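Local coordinates for protein rhodopsin (PDB 2Z73) that senses dim light for vision through retinal isomerization, which switches on G-protein signalling to phospholipase C, at residues I74-S79 with M124-I129. Residues are numbered along the deposited sequence; the frame is centred on the assembly and turned at random.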
ATOM      1  N   ILE A  74      -2.395  -2.547 -10.471  1.00 49.33           N
ATOM      2  CA  ILE A  74      -1.947  -3.919 -10.538  1.00 47.96           C
ATOM      3  C   ILE A  74      -0.639  -4.051  -9.770  1.00 46.40           C
ATOM      4  O   ILE A  74      -0.481  -4.946  -8.937  1.00 46.65           O
ATOM      5  CB  ILE A  74      -1.782  -4.371 -12.018  1.00 49.04           C
ATOM      6  CG1 ILE A  74      -3.172  -4.482 -12.666  1.00 49.58           C
ATOM      7  CG2 ILE A  74      -1.064  -5.720 -12.101  1.00 46.66           C
ATOM      8  CD1 ILE A  74      -3.158  -4.708 -14.156  1.00 46.80           C
ATOM      9  N   ASN A  75       0.292  -3.145 -10.047  1.00 45.66           N
ATOM     10  CA  ASN A  75       1.592  -3.154  -9.386  1.00 44.23           C
ATOM     11  C   ASN A  75       1.412  -3.125  -7.864  1.00 44.03           C
ATOM     12  O   ASN A  75       2.115  -3.831  -7.132  1.00 40.89           O
ATOM     13  CB  ASN A  75       2.430  -1.954  -9.843  1.00 43.83           C
ATOM     14  CG  ASN A  75       3.820  -1.959  -9.236  1.00 47.79           C
ATOM     15  OD1 ASN A  75       4.648  -2.811  -9.561  1.00 48.34           O
ATOM     16  ND2 ASN A  75       4.080  -1.016  -8.344  1.00 52.84           N
ATOM     17  N   LEU A  76       0.468  -2.303  -7.404  1.00 42.58           N
ATOM     18  CA  LEU A  76       0.171  -2.174  -5.980  1.00 40.80           C
ATOM     19  C   LEU A  76      -0.340  -3.515  -5.436  1.00 41.84           C
ATOM     20  O   LEU A  76       0.062  -3.960  -4.359  1.00 41.88           O
ATOM     21  CB  LEU A  76      -0.908  -1.112  -5.771  1.00 41.84           C
ATOM     22  CG  LEU A  76      -0.862  -0.205  -4.544  1.00 42.41           C
ATOM     23  CD1 LEU A  76      -2.231   0.428  -4.355  1.00 40.93           C
ATOM     24  CD2 LEU A  76      -0.473  -0.986  -3.296  1.00 44.78           C
ATOM     25  N   ALA A  77      -1.234  -4.155  -6.186  1.00 41.96           N
ATOM     26  CA  ALA A  77      -1.795  -5.429  -5.772  1.00 41.12           C
ATOM     27  C   ALA A  77      -0.733  -6.525  -5.727  1.00 42.02           C
ATOM     28  O   ALA A  77      -0.786  -7.397  -4.862  1.00 43.48           O
ATOM     29  CB  ALA A  77      -2.922  -5.831  -6.699  1.00 39.81           C
ATOM     30  N   PHE A  78       0.218  -6.494  -6.657  1.00 41.79           N
ATOM     31  CA  PHE A  78       1.275  -7.507  -6.675  1.00 43.93           C
ATOM     32  C   PHE A  78       2.100  -7.295  -5.410  1.00 45.62           C
ATOM     33  O   PHE A  78       2.488  -8.247  -4.726  1.00 46.20           O
ATOM     34  CB  PHE A  78       2.185  -7.334  -7.897  1.00 45.88           C
ATOM     35  CG  PHE A  78       3.296  -8.344  -7.971  1.00 48.45           C
ATOM     36  CD1 PHE A  78       3.195  -9.451  -8.800  1.00 48.71           C
ATOM     37  CD2 PHE A  78       4.426  -8.215  -7.170  1.00 49.59           C
ATOM     38  CE1 PHE A  78       4.195 -10.415  -8.828  1.00 49.30           C
ATOM     39  CE2 PHE A  78       5.434  -9.180  -7.193  1.00 49.24           C
ATOM     40  CZ  PHE A  78       5.317 -10.278  -8.020  1.00 48.09           C
ATOM     41  N   SER A  79       2.357  -6.027  -5.121  1.00 44.01           N
ATOM     42  CA  SER A  79       3.104  -5.628  -3.957  1.00 42.04           C
ATOM     43  C   SER A  79       2.430  -6.152  -2.699  1.00 41.18           C
ATOM     44  O   SER A  79       3.045  -6.841  -1.884  1.00 40.72           O
ATOM     45  CB  SER A  79       3.178  -4.100  -3.898  1.00 43.76           C
ATOM     46  OG  SER A  79       3.929  -3.648  -2.792  1.00 47.91           O
ATOM     47  N   MET A 124       5.112   4.226  -2.831  1.00 53.55           N
ATOM     48  CA  MET A 124       5.680   4.852  -4.022  1.00 54.40           C
ATOM     49  C   MET A 124       4.766   4.606  -5.225  1.00 54.77           C
ATOM     50  O   MET A 124       4.659   5.451  -6.123  1.00 54.74           O
ATOM     51  CB  MET A 124       7.083   4.320  -4.305  1.00 52.57           C
ATOM     52  CG  MET A 124       7.827   5.140  -5.332  1.00 53.91           C
ATOM     53  SD  MET A 124       7.727   6.921  -5.005  1.00 54.29           S
ATOM     54  CE  MET A 124       9.055   7.156  -3.859  1.00 52.31           C
ATOM     55  N   THR A 125       4.104   3.449  -5.244  1.00 52.42           N
ATOM     56  CA  THR A 125       3.196   3.154  -6.336  1.00 50.91           C
ATOM     57  C   THR A 125       2.056   4.141  -6.176  1.00 49.72           C
ATOM     58  O   THR A 125       1.606   4.736  -7.150  1.00 46.60           O
ATOM     59  CB  THR A 125       2.624   1.720  -6.271  1.00 50.86           C
ATOM     60  OG1 THR A 125       3.683   0.774  -6.406  1.00 50.78           O
ATOM     61  CG2 THR A 125       1.625   1.495  -7.395  1.00 47.59           C
ATOM     62  N   MET A 126       1.592   4.312  -4.941  1.00 50.05           N
ATOM     63  CA  MET A 126       0.514   5.255  -4.683  1.00 52.27           C
ATOM     64  C   MET A 126       0.974   6.639  -5.143  1.00 53.64           C
ATOM     65  O   MET A 126       0.191   7.408  -5.699  1.00 52.59           O
ATOM     66  CB  MET A 126       0.134   5.263  -3.197  1.00 51.31           C
ATOM     67  CG  MET A 126      -0.727   4.074  -2.785  1.00 52.04           C
ATOM     68  SD  MET A 126      -1.220   4.068  -1.037  1.00 56.93           S
ATOM     69  CE  MET A 126      -0.934   2.352  -0.577  1.00 54.16           C
ATOM     70  N   ALA A 127       2.254   6.941  -4.938  1.00 54.04           N
ATOM     71  CA  ALA A 127       2.792   8.226  -5.365  1.00 53.60           C
ATOM     72  C   ALA A 127       2.573   8.374  -6.878  1.00 55.66           C
ATOM     73  O   ALA A 127       2.068   9.401  -7.338  1.00 57.40           O
ATOM     74  CB  ALA A 127       4.277   8.311  -5.034  1.00 55.96           C
ATOM     75  N   MET A 128       2.949   7.349  -7.645  1.00 55.64           N
ATOM     76  CA  MET A 128       2.773   7.378  -9.093  1.00 55.03           C
ATOM     77  C   MET A 128       1.297   7.544  -9.433  1.00 55.92           C
ATOM     78  O   MET A 128       0.939   8.145 -10.454  1.00 54.67           O
ATOM     79  CB  MET A 128       3.273   6.084  -9.734  1.00 56.16           C
ATOM     80  CG  MET A 128       4.730   5.789  -9.498  1.00 58.22           C
ATOM     81  SD  MET A 128       5.755   7.205  -9.904  1.00 63.61           S
ATOM     82  CE  MET A 128       6.797   7.251  -8.460  1.00 61.34           C
ATOM     83  N   ILE A 129       0.434   6.995  -8.583  1.00 56.68           N
ATOM     84  CA  ILE A 129      -0.990   7.099  -8.821  1.00 58.09           C
ATOM     85  C   ILE A 129      -1.449   8.515  -8.525  1.00 59.58           C
ATOM     86  O   ILE A 129      -2.327   9.045  -9.207  1.00 60.85           O
ATOM     87  CB  ILE A 129      -1.790   6.132  -7.938  1.00 57.54           C
ATOM     88  CG1 ILE A 129      -1.418   4.688  -8.276  1.00 58.96           C
ATOM     89  CG2 ILE A 129      -3.288   6.356  -8.158  1.00 57.74           C
ATOM     90  CD1 ILE A 129      -2.089   3.646  -7.383  1.00 56.78           C
TER
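Thr125 meets both Asn75 and Leu76 with the two branches of its side chain. Thr125 OG1 lies 2.7 Å from Asn75 ND2, but the N-H points well off the oxygen (117°), and the hydrogen bond is weak. The same hydroxyl bonds the backbone O of Met121, one helical turn earlier. Thr125 CG2, anti to its backbone N, is turned to Leu76 and packs 4.0 Å from Leu76 CB. It also touches the Asn75 amide nitrogen. Asn75 CG is likewise anti to its backbone N (chi1 -177°), which carries the amide across to Thr125. Asn75 OD1 accepts a hydrogen bond from Trp160 NE1 of helix 149-167, its stronger polar partner. This polar link between transmembrane helices 2 and 4, beside helix 3, is a familiar feature of rhodopsin-family receptors.

Met126 adds an apolar contact, its CG 4.2 Å from Leu76 CD1. One turn after Thr125, Ile129 CD1 comes to 4.4 Å from Leu76 CD1.

The two segments belong to transmembrane helices 2 and 3 of the opsin bundle and run nearly antiparallel (168°), with axes 9.7 Å apart. The contact is buried near the centre of the chain. Helix 149-167 covers the Thr125 side through Val159, helix 246-286 packs on Met126 and Ile129, and helix 31-61 lies against Ile74 and Ala77.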